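Local coordinates for protein acetyltransferase, GNAT family (Streptococcus pneumoniae, PDB 2I79) that binds acetyl coenzyme A and, as a member of the GNAT family, probably transfers its acetyl group to an amine of an acceptor substrate, at residues L22-V25 against S26-D30; L40-S43 against E44-E47; Q116-G119 against I120-R123; V136-Y139 against Q140-F144. One frame throughout, in Å; residues are numbered along the deposited sequence.

Contact 1. Residues L22-V25 against S26-D30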
loop_
_atom_site.group_PDB
_atom_site.type_symbol
_atom_site.label_atom_id
_atom_site.label_comp_id
_atom_site.label_asym_id
_atom_site.label_seq_id
_atom_site.Cartn_x
_atom_site.Cartn_y
_atom_site.Cartn_z
ATOM N N LEU A 22 3.240 5.396 19.970
ATOM C CA LEU A 22 3.765 5.279 18.609
ATOM C C LEU A 22 4.925 6.245 18.417
ATOM O O LEU A 22 5.867 5.935 17.749
ATOM C CB LEU A 22 2.670 5.469 17.572
ATOM C CG LEU A 22 1.703 4.280 17.466
ATOM C CD1 LEU A 22 0.371 4.702 16.850
ATOM C CD2 LEU A 22 2.350 3.109 16.666
ATOM N N ASN A 23 4.859 7.399 19.056
ATOM C CA ASN A 23 5.981 8.341 19.054
ATOM C C ASN A 23 7.196 7.760 19.775
ATOM O O ASN A 23 8.342 7.923 19.318
ATOM C CB ASN A 23 5.572 9.671 19.694
ATOM C CG ASN A 23 4.799 10.569 18.752
ATOM O OD1 ASN A 23 3.911 11.353 19.165
ATOM N ND2 ASN A 23 5.137 10.486 17.491
ATOM N N ARG A 24 6.939 7.041 20.853
ATOM C CA ARG A 24 8.041 6.373 21.573
ATOM C C ARG A 24 8.747 5.359 20.689
ATOM O O ARG A 24 9.936 5.451 20.500
ATOM C CB ARG A 24 7.565 5.713 22.873
ATOM C CG ARG A 24 8.651 4.861 23.551
ATOM C CD ARG A 24 8.280 4.451 24.978
ATOM N NE ARG A 24 7.357 3.289 25.068
ATOM C CZ ARG A 24 7.653 2.036 25.470
ATOM N NH1 ARG A 24 8.874 1.644 25.857
ATOM N NH2 ARG A 24 6.682 1.146 25.508
ATOM N N VAL A 25 8.010 4.418 20.110
ATOM C CA VAL A 25 8.638 3.346 19.327
ATOM C C VAL A 25 9.244 3.847 18.015
ATOM O O VAL A 25 10.187 3.283 17.505
ATOM C CB VAL A 25 7.660 2.154 19.086
ATOM C CG1 VAL A 25 7.249 1.550 20.406
ATOM C CG2 VAL A 25 6.425 2.599 18.278
ATOM N N SER A 26 8.736 4.943 17.480
ATOM C CA SER A 26 9.288 5.502 16.230
ATOM C C SER A 26 10.784 5.959 16.387
ATOM O O SER A 26 11.515 6.089 15.389
ATOM C CB SER A 26 8.381 6.640 15.727
ATOM O OG SER A 26 8.655 7.778 16.456
ATOM N N LEU A 27 11.211 6.136 17.649
ATOM C CA LEU A 27 12.531 6.575 18.037
ATOM C C LEU A 27 13.448 5.420 18.453
ATOM O O LEU A 27 14.663 5.613 18.601
ATOM C CB LEU A 27 12.413 7.503 19.247
ATOM C CG LEU A 27 11.621 8.789 19.073
ATOM C CD1 LEU A 27 11.464 9.435 20.414
ATOM C CD2 LEU A 27 12.314 9.709 18.089
ATOM N N GLU A 28 12.873 4.236 18.647
ATOM C CA GLU A 28 13.613 3.081 19.151
ATOM C C GLU A 28 14.333 2.322 18.042
ATOM O O GLU A 28 15.410 1.798 18.278
ATOM C CB GLU A 28 12.681 2.120 19.900
ATOM C CG GLU A 28 12.174 2.713 21.171
ATOM C CD GLU A 28 11.250 1.791 21.950
ATOM O OE1 GLU A 28 10.751 0.796 21.387
ATOM O OE2 GLU A 28 10.999 2.093 23.135
ATOM N N THR A 29 13.750 2.247 16.841
ATOM C CA THR A 29 14.406 1.549 15.734
ATOM C C THR A 29 14.153 2.290 14.461
ATOM O O THR A 29 13.256 3.190 14.389
ATOM C CB THR A 29 13.870 0.096 15.535
ATOM O OG1 THR A 29 12.602 0.123 14.882
ATOM C CG2 THR A 29 13.730 -0.689 16.860
ATOM N N ASP A 30 14.888 1.910 13.424
ATOM C CA ASP A 30 14.534 2.328 12.059
ATOM C C ASP A 30 14.081 1.126 11.185
ATOM O O ASP A 30 14.269 1.123 9.970
ATOM C CB ASP A 30 15.682 3.140 11.429
ATOM C CG ASP A 30 17.014 2.417 11.465
ATOM O OD1 ASP A 30 17.094 1.279 11.999
ATOM O OD2 ASP A 30 17.991 2.998 10.927
HETATM O O HOH W 1 10.450 0.541 16.792
#
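S26 folds its hydroxyl back onto the turn before it: OG lies 2.9 Å from N23 O and donates to it, tilted 34° from that carbonyl plane. With chi1 at 79°, OG sits between the residue's own N and carbonyl carbon, and this places it beside the backbone of the preceding turn. S26 N meanwhile reaches L22 O at 3.0 Å, an ordinary helical bond. After it the spacing tightens to three residues: L27 N bonds to R24 O at 3.2 Å and E28 N to V25 O at 3.1 Å. V25 O also accepts a hydrogen bond from a water at 2.8 Å, and that water is hydrogen-bonded to T29 OG1. E28 runs back toward the preceding turn. Its OE2 comes within 3.5 Å of R24 NH1, but well out of the guanidinium plane, so the salt bridge is one of charge alone. E28 OE1 passes V25 CG1 at 3.7 Å and has its stronger partner in K96 N, which probably holds the carboxylate in place. This is the C-terminal end of helix 15-26, the first helix of the GNAT fold, where the bonding tightens before the chain enters a loop whose T29 touches acetyl coenzyme A.

Contact 2. Residues L40-S43 against E44-E47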
loop_
_atom_site.group_PDB
_atom_site.type_symbol
_atom_site.label_atom_id
_atom_site.label_comp_id
_atom_site.label_asym_id
_atom_site.label_seq_id
_atom_site.Cartn_x
_atom_site.Cartn_y
_atom_site.Cartn_z
ATOM N N LEU A 40 3.032 11.752 13.585
ATOM C CA LEU A 40 2.507 12.884 12.799
ATOM C C LEU A 40 0.954 13.054 12.878
ATOM O O LEU A 40 0.315 13.610 11.970
ATOM C CB LEU A 40 2.996 12.793 11.349
ATOM C CG LEU A 40 4.523 12.811 11.226
ATOM C CD1 LEU A 40 4.966 12.391 9.838
ATOM C CD2 LEU A 40 5.094 14.186 11.611
ATOM N N LEU A 41 0.379 12.573 13.977
ATOM C CA LEU A 41 -1.055 12.606 14.220
ATOM C C LEU A 41 -1.270 13.145 15.617
ATOM O O LEU A 41 -0.616 12.712 16.558
ATOM C CB LEU A 41 -1.649 11.201 14.133
ATOM C CG LEU A 41 -1.915 10.543 12.784
ATOM C CD1 LEU A 41 -2.523 9.155 13.003
ATOM C CD2 LEU A 41 -2.836 11.373 11.915
ATOM N N THR A 42 -2.182 14.099 15.752
ATOM C CA THR A 42 -2.599 14.597 17.055
ATOM C C THR A 42 -3.519 13.553 17.720
ATOM O O THR A 42 -4.056 12.668 17.039
ATOM C CB THR A 42 -3.434 15.891 16.892
ATOM O OG1 THR A 42 -4.613 15.546 16.168
ATOM C CG2 THR A 42 -2.659 16.941 16.141
ATOM N N SER A 43 -3.738 13.687 19.025
ATOM C CA SER A 43 -4.653 12.791 19.739
ATOM C C SER A 43 -6.038 12.805 19.093
ATOM O O SER A 43 -6.718 11.774 19.009
ATOM C CB SER A 43 -4.768 13.173 21.219
ATOM O OG SER A 43 -3.546 12.952 21.907
ATOM N N GLU A 44 -6.438 13.983 18.607
ATOM C CA GLU A 44 -7.758 14.190 17.996
ATOM C C GLU A 44 -7.880 13.441 16.677
ATOM O O GLU A 44 -8.863 12.703 16.454
ATOM C CB GLU A 44 -8.020 15.695 17.844
ATOM C CG GLU A 44 -8.116 16.449 19.231
ATOM C CD GLU A 44 -6.781 16.549 20.065
ATOM O OE1 GLU A 44 -5.647 16.621 19.491
ATOM O OE2 GLU A 44 -6.882 16.582 21.330
ATOM N N GLU A 45 -6.848 13.558 15.839
ATOM C CA GLU A 45 -6.760 12.769 14.615
ATOM C C GLU A 45 -6.690 11.252 14.832
ATOM O O GLU A 45 -7.205 10.473 14.013
ATOM C CB GLU A 45 -5.540 13.210 13.794
ATOM C CG GLU A 45 -5.682 14.604 13.150
ATOM C CD GLU A 45 -4.409 15.056 12.451
ATOM O OE1 GLU A 45 -3.302 14.662 12.903
ATOM O OE2 GLU A 45 -4.514 15.796 11.439
ATOM N N MET A 46 -6.042 10.813 15.915
ATOM C CA MET A 46 -5.995 9.384 16.185
ATOM C C MET A 46 -7.388 8.852 16.534
ATOM O O MET A 46 -7.730 7.735 16.180
ATOM C CB MET A 46 -4.991 9.044 17.283
ATOM C CG MET A 46 -4.919 7.547 17.577
ATOM S SD MET A 46 -4.224 6.540 16.233
ATOM C CE MET A 46 -2.508 7.018 16.347
ATOM N N GLU A 47 -8.161 9.660 17.246
ATOM C CA GLU A 47 -9.513 9.296 17.682
ATOM C C GLU A 47 -10.413 8.940 16.461
ATOM O O GLU A 47 -11.172 7.968 16.493
ATOM C CB GLU A 47 -10.073 10.446 18.525
ATOM C CG GLU A 47 -11.087 10.072 19.591
ATOM C CD GLU A 47 -11.323 11.182 20.649
ATOM O OE1 GLU A 47 -10.389 11.949 21.015
ATOM O OE2 GLU A 47 -12.462 11.249 21.152
#
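A capping box between T42 and E45 starts helix 43-55, the second helix of this GNAT fold. T42 is the N-cap, and its OG1 accepts from E45 N at 3.0 Å in a nearly straight bond, 171° at the hydrogen. The reciprocal bond runs from T42 N to E45 OE1 at 3.1 Å, meeting the carboxylate on its anti side and 24° out of its plane. E45 can return this way because CG stands anti to its carbonyl carbon (chi1 -71°) and the chain is extended beyond it, carrying the carboxylate back past the threonine, with E45 CG only 3.3 Å from T42 OG1. Such a carboxylate at the start of a helix would probably be favoured by the helix dipole. Regular helical bonding follows at once, M46 N to T42 O at 2.9 Å and E47 N to S43 O at 3.1 Å. E44 bends at chi2, bringing E44 OE1 close to T42 CB. The buried side chain of M46 packs against L18, V19 and L22 of helix 15-26, while L40 packs on R81 of the second subunit. L41 crosses M46 at about a right angle, its CD1 4.0 Å from M46 CE.

Contact 3. Residues Q116-G119 against I120-R123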
loop_
_atom_site.group_PDB
_atom_site.type_symbol
_atom_site.label_atom_id
_atom_site.label_comp_id
_atom_site.label_asym_id
_atom_site.label_seq_id
_atom_site.Cartn_x
_atom_site.Cartn_y
_atom_site.Cartn_z
ATOM N N GLN A 116 -9.219 -14.541 10.883
ATOM C CA GLN A 116 -9.941 -15.785 10.598
ATOM C C GLN A 116 -11.445 -15.682 10.879
ATOM O O GLN A 116 -12.270 -16.073 10.049
ATOM C CB GLN A 116 -9.326 -16.951 11.401
ATOM C CG GLN A 116 -7.938 -17.381 10.904
ATOM C CD GLN A 116 -7.172 -18.301 11.862
ATOM O OE1 GLN A 116 -7.480 -18.400 13.057
ATOM N NE2 GLN A 116 -6.152 -18.961 11.340
ATOM N N ALA A 117 -11.813 -15.127 12.024
ATOM C CA ALA A 117 -13.215 -15.072 12.403
ATOM C C ALA A 117 -14.030 -14.050 11.585
ATOM O O ALA A 117 -15.248 -14.199 11.439
ATOM C CB ALA A 117 -13.337 -14.796 13.893
ATOM N N SER A 118 -13.365 -13.028 11.042
ATOM C CA SER A 118 -14.044 -11.908 10.382
ATOM C C SER A 118 -14.939 -12.318 9.210
ATOM O O SER A 118 -15.908 -11.612 8.888
ATOM C CB SER A 118 -13.029 -10.871 9.893
ATOM O OG SER A 118 -12.352 -11.331 8.736
ATOM N N GLY A 119 -14.602 -13.423 8.552
ATOM C CA GLY A 119 -15.363 -13.887 7.396
ATOM C C GLY A 119 -15.099 -13.105 6.119
ATOM O O GLY A 119 -15.715 -13.377 5.092
ATOM N N ILE A 120 -14.171 -12.149 6.174
ATOM C CA ILE A 120 -13.879 -11.262 5.039
ATOM C C ILE A 120 -12.410 -11.415 4.636
ATOM O O ILE A 120 -12.094 -11.573 3.460
ATOM C CB ILE A 120 -14.178 -9.789 5.382
ATOM C CG1 ILE A 120 -15.597 -9.654 5.966
ATOM C CG2 ILE A 120 -14.020 -8.875 4.128
ATOM C CD1 ILE A 120 -15.882 -8.330 6.709
ATOM N N LEU A 121 -11.507 -11.367 5.617
ATOM C CA LEU A 121 -10.094 -11.458 5.300
ATOM C C LEU A 121 -9.790 -12.898 4.964
ATOM O O LEU A 121 -10.206 -13.823 5.693
ATOM C CB LEU A 121 -9.220 -10.932 6.442
ATOM C CG LEU A 121 -9.397 -9.444 6.778
ATOM C CD1 LEU A 121 -8.649 -9.106 8.029
ATOM C CD2 LEU A 121 -8.999 -8.481 5.611
ATOM N N ARG A 122 -9.127 -13.074 3.814
ATOM C CA ARG A 122 -8.600 -14.356 3.363
ATOM C C ARG A 122 -7.078 -14.318 3.104
ATOM O O ARG A 122 -6.491 -15.276 2.609
ATOM C CB ARG A 122 -9.323 -14.773 2.084
ATOM C CG ARG A 122 -10.851 -14.849 2.211
ATOM C CD ARG A 122 -11.343 -15.839 3.280
ATOM N NE ARG A 122 -10.840 -17.192 3.040
ATOM C CZ ARG A 122 -11.283 -17.997 2.074
ATOM N NH1 ARG A 122 -12.268 -17.618 1.269
ATOM N NH2 ARG A 122 -10.746 -19.197 1.912
ATOM N N ARG A 123 -6.442 -13.208 3.426
ATOM C CA ARG A 123 -5.000 -13.053 3.265
ATOM C C ARG A 123 -4.487 -11.948 4.201
ATOM O O ARG A 123 -5.141 -10.892 4.357
ATOM C CB ARG A 123 -4.633 -12.744 1.800
ATOM C CG ARG A 123 -3.218 -12.152 1.639
ATOM C CD ARG A 123 -2.837 -11.746 0.214
ATOM N NE ARG A 123 -1.957 -12.753 -0.199
ATOM C CZ ARG A 123 -0.623 -12.735 -0.180
ATOM N NH1 ARG A 123 0.109 -11.673 0.073
ATOM N NH2 ARG A 123 -0.032 -13.838 -0.542
HETATM O O HOH W 2 -12.077 -14.733 7.368
#
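The hydroxyl of S118 faces the chain that comes after it, and two successive backbone amides point at its oxygen. I120 N and L121 N each donate to S118 OG at 3.2 Å, and both bonds are close to straight. The rotamer makes this possible: chi1 of 75° leaves OG between the serine's own N and carbonyl carbon, on the side to which the chain returns. OG is also hydrogen-bonded to A115 O in the last turn of the helix, so one side-chain atom ties helix and exit loop together. L121 CB passes S118 OG at 3.9 Å. I120 takes a different course, its CG1 anti to the carbonyl carbon and resting 3.5 Å from S118 O, while the side chain packs on D57, N58 and R85. Between the two amides and the helix lies G119, whose positive phi of 76° turns the chain and is a conformation that suits glycine. Inside the bend a water lies 3.0 Å from Q116 O and 2.7 Å from L121 O, with a weak bond from G119 N. This is a glycine-terminated helix end, the turn in which helix 103-117 passes into strand 123-129 of the GNAT sheet.

Contact 4. Residues V136-Y139 against Q140-F144. With ACO (acetyl coenzyme *a), chain G.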
loop_
_atom_site.group_PDB
_atom_site.type_symbol
_atom_site.label_atom_id
_atom_site.label_comp_id
_atom_site.label_asym_id
_atom_site.label_seq_id
_atom_site.Cartn_x
_atom_site.Cartn_y
_atom_site.Cartn_z
ATOM N N VAL A 136 11.456 -11.250 10.861
ATOM C CA VAL A 136 11.326 -12.245 9.813
ATOM C C VAL A 136 11.040 -13.575 10.487
ATOM O O VAL A 136 10.187 -14.335 10.054
ATOM C CB VAL A 136 12.562 -12.284 8.849
ATOM C CG1 VAL A 136 12.528 -13.529 7.970
ATOM C CG2 VAL A 136 12.608 -11.033 7.949
ATOM N N HIS A 137 11.717 -13.813 11.603
ATOM C CA HIS A 137 11.492 -15.013 12.407
ATOM C C HIS A 137 10.090 -15.103 13.042
ATOM O O HIS A 137 9.447 -16.179 13.040
ATOM C CB HIS A 137 12.535 -15.109 13.512
ATOM C CG HIS A 137 12.256 -16.205 14.482
ATOM N ND1 HIS A 137 12.604 -17.514 14.237
ATOM C CD2 HIS A 137 11.621 -16.198 15.675
ATOM C CE1 HIS A 137 12.217 -18.266 15.254
ATOM N NE2 HIS A 137 11.607 -17.490 16.134
ATOM N N LEU A 138 9.652 -13.992 13.628
ATOM C CA LEU A 138 8.388 -13.965 14.331
ATOM C C LEU A 138 7.303 -14.332 13.335
ATOM O O LEU A 138 6.499 -15.215 13.596
ATOM C CB LEU A 138 8.118 -12.581 14.965
ATOM C CG LEU A 138 6.719 -12.372 15.607
ATOM C CD1 LEU A 138 6.541 -13.148 16.912
ATOM C CD2 LEU A 138 6.421 -10.922 15.812
ATOM N N TYR A 139 7.289 -13.660 12.190
ATOM C CA TYR A 139 6.264 -13.914 11.191
ATOM C C TYR A 139 6.290 -15.361 10.633
ATOM O O TYR A 139 5.221 -15.984 10.491
ATOM C CB TYR A 139 6.321 -12.852 10.097
ATOM C CG TYR A 139 5.720 -11.531 10.541
ATOM C CD1 TYR A 139 4.334 -11.386 10.653
ATOM C CD2 TYR A 139 6.511 -10.431 10.826
ATOM C CE1 TYR A 139 3.748 -10.171 11.027
ATOM C CE2 TYR A 139 5.936 -9.201 11.223
ATOM C CZ TYR A 139 4.551 -9.087 11.320
ATOM O OH TYR A 139 3.943 -7.892 11.692
ATOM N N GLN A 140 7.483 -15.898 10.352
ATOM C CA GLN A 140 7.606 -17.299 9.894
ATOM C C GLN A 140 6.986 -18.249 10.915
ATOM O O GLN A 140 6.269 -19.167 10.565
ATOM C CB GLN A 140 9.068 -17.676 9.633
ATOM C CG GLN A 140 9.672 -16.965 8.416
ATOM C CD GLN A 140 11.039 -17.526 8.011
ATOM O OE1 GLN A 140 12.090 -17.164 8.564
ATOM N NE2 GLN A 140 11.022 -18.424 7.040
ATOM N N LYS A 141 7.260 -18.008 12.190
ATOM C CA LYS A 141 6.671 -18.806 13.257
ATOM C C LYS A 141 5.140 -18.920 13.151
ATOM O O LYS A 141 4.569 -19.943 13.507
ATOM C CB LYS A 141 7.072 -18.211 14.614
ATOM C CG LYS A 141 6.625 -18.983 15.869
ATOM C CD LYS A 141 7.247 -18.303 17.137
ATOM C CE LYS A 141 6.273 -18.236 18.356
ATOM N NZ LYS A 141 6.826 -17.420 19.527
ATOM N N HIS A 142 4.471 -17.876 12.662
ATOM C CA HIS A 142 3.018 -17.870 12.647
ATOM C C HIS A 142 2.468 -18.150 11.284
ATOM O O HIS A 142 1.328 -17.782 11.003
ATOM C CB HIS A 142 2.480 -16.546 13.204
ATOM C CG HIS A 142 2.693 -16.404 14.674
ATOM N ND1 HIS A 142 3.878 -15.950 15.209
ATOM C CD2 HIS A 142 1.893 -16.707 15.726
ATOM C CE1 HIS A 142 3.800 -15.976 16.528
ATOM N NE2 HIS A 142 2.610 -16.440 16.869
ATOM N N GLY A 143 3.269 -18.771 10.425
ATOM C CA GLY A 143 2.770 -19.270 9.139
ATOM C C GLY A 143 2.902 -18.328 7.958
ATOM O O GLY A 143 2.401 -18.611 6.893
ATOM N N PHE A 144 3.610 -17.221 8.132
ATOM C CA PHE A 144 3.895 -16.329 7.024
ATOM C C PHE A 144 5.082 -16.853 6.229
ATOM O O PHE A 144 6.078 -17.225 6.799
ATOM C CB PHE A 144 4.214 -14.928 7.531
ATOM C CG PHE A 144 3.003 -14.147 7.957
ATOM C CD1 PHE A 144 2.467 -13.154 7.139
ATOM C CD2 PHE A 144 2.403 -14.398 9.181
ATOM C CE1 PHE A 144 1.368 -12.436 7.528
ATOM C CE2 PHE A 144 1.297 -13.704 9.560
ATOM C CZ PHE A 144 0.771 -12.704 8.730
HETATM N N1A ACO G . 17.194 -13.081 14.913
HETATM C C2A ACO G . 16.290 -14.082 14.962
HETATM N N3A ACO G . 15.374 -14.188 15.944
HETATM C C4A ACO G . 15.313 -13.280 16.938
HETATM C C5A ACO G . 16.246 -12.155 16.950
HETATM C C6A ACO G . 17.215 -12.098 15.845
HETATM N N6A ACO G . 18.112 -11.090 15.790
HETATM N N7A ACO G . 15.969 -11.428 18.034
HETATM C C8A ACO G . 14.924 -12.047 18.662
HETATM N N9A ACO G . 14.542 -13.154 18.003
HETATM C C1B ACO G . 13.457 -14.142 18.269
HETATM C C2B ACO G . 13.179 -14.579 19.698
HETATM O O2B ACO G . 14.013 -15.669 20.098
HETATM C C3B ACO G . 11.744 -15.022 19.576
HETATM O O3B ACO G . 11.583 -16.260 18.907
HETATM P P3B ACO G . 11.182 -17.627 19.636
HETATM O O7A ACO G . 12.528 -17.847 20.307
HETATM O O8A ACO G . 10.813 -18.616 18.556
HETATM O O9A ACO G . 10.009 -17.318 20.533
HETATM C C4B ACO G . 11.159 -14.016 18.595
HETATM O O4B ACO G . 12.236 -13.611 17.759
HETATM C C5B ACO G . 10.531 -12.845 19.339
HETATM O O5B ACO G . 9.195 -13.257 19.651
HETATM P P1A ACO G . 8.343 -12.378 20.692
HETATM O O1A ACO G . 9.155 -12.108 21.931
HETATM O O2A ACO G . 6.982 -13.041 20.759
HETATM O O3A ACO G . 8.319 -10.968 19.897
HETATM P P2A ACO G . 8.661 -9.469 20.461
HETATM O O4A ACO G . 10.148 -9.172 20.680
HETATM O O5A ACO G . 7.668 -9.248 21.577
HETATM O O6A ACO G . 8.184 -8.681 19.113
HETATM C CBP ACO G . 8.980 -7.421 17.172
HETATM C CCP ACO G . 8.953 -8.742 17.917
HETATM C CDP ACO G . 9.729 -7.641 15.849
HETATM C CEP ACO G . 7.529 -6.972 16.944
HETATM C CAP ACO G . 9.722 -6.377 18.014
HETATM O OAP ACO G . 11.124 -6.710 18.157
HETATM C C9P ACO G . 9.569 -4.983 17.428
HETATM O O9P ACO G . 8.582 -4.322 17.690
HETATM N N8P ACO G . 10.550 -4.525 16.659
HETATM C C7P ACO G . 10.589 -3.190 16.053
HETATM C C6P ACO G . 9.450 -2.916 15.072
HETATM C C5P ACO G . 9.386 -3.971 14.003
HETATM O O5P ACO G . 10.388 -4.241 13.374
HETATM N N4P ACO G . 8.215 -4.565 13.809
HETATM C C3P ACO G . 7.991 -5.594 12.806
HETATM C C2P ACO G . 7.967 -5.059 11.381
HETATM S S1P ACO G . 6.584 -3.969 11.187
HETATM C C ACO G . 5.298 -4.720 10.537
HETATM O O ACO G . 4.844 -5.564 11.275
HETATM C CH3 ACO G . 4.815 -4.328 9.153
#
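Y139 and F144 meet edge to face, the tyrosine ring presenting its edge with centroids 5.2 Å apart and planes at 75°. Starting from the backbone, Y139 CB lies 3.9 Å from F144 CB; CG stands anti to the carbonyl carbon (chi1 -76°), sending the ring toward F144 and the thioester; CD1 then stands over the centre of the phenylalanine ring; CE2 and CZ lead on, and OH ends 2.5 Å from the acetyl oxygen O of acetyl coenzyme A, to which it donates a hydrogen bond. The same helix binds the cofactor's other end: H137 NE2 donates to phosphate oxygen O8A at 2.8 Å, nearly straight and in the ring plane, while K141 NZ makes a weak bond to O9A and a further one to S105. H142 turns back on the helix, its ND1 giving L138 O a straight bond of 3.2 Å. The helix ends in a Schellman motif. F144 N reaches Y139 O at 3.1 Å, G143 N reaches Q140 O, and G143 is the C-prime residue with positive phi; H142 N also donates to Y139 O, from the face opposite to F144 N. Helix 133-141 lies against the sheet, with Y139 and F144 packed on L90, L126 and M167 of strands 87-94, 123-129 and 160-170, and H142 resting against helix 103-117.

Overall arrangement
The four contacts mark where helices begin or end around one GNAT sheet. Contacts 1 and 2 belong to successive helices and touch directly, L22 CD1 lying 3.7 Å from M46 CE, although their centres are 16 Å apart. Contacts 3 and 4 end helices 103-117 and 133-141, and their nearest atoms stay about 7 Å apart. Acetyl coenzyme A links the two groups: contact 4 binds its phosphate and acetyl ends, while T29 of contact 1 touches it too, although contacts 1 and 4 stay about 12 Å apart at their nearest atoms. Contacts 2 and 3 centre 28 Å from each other, and contacts 1, 2 and 3 all reach the second subunit.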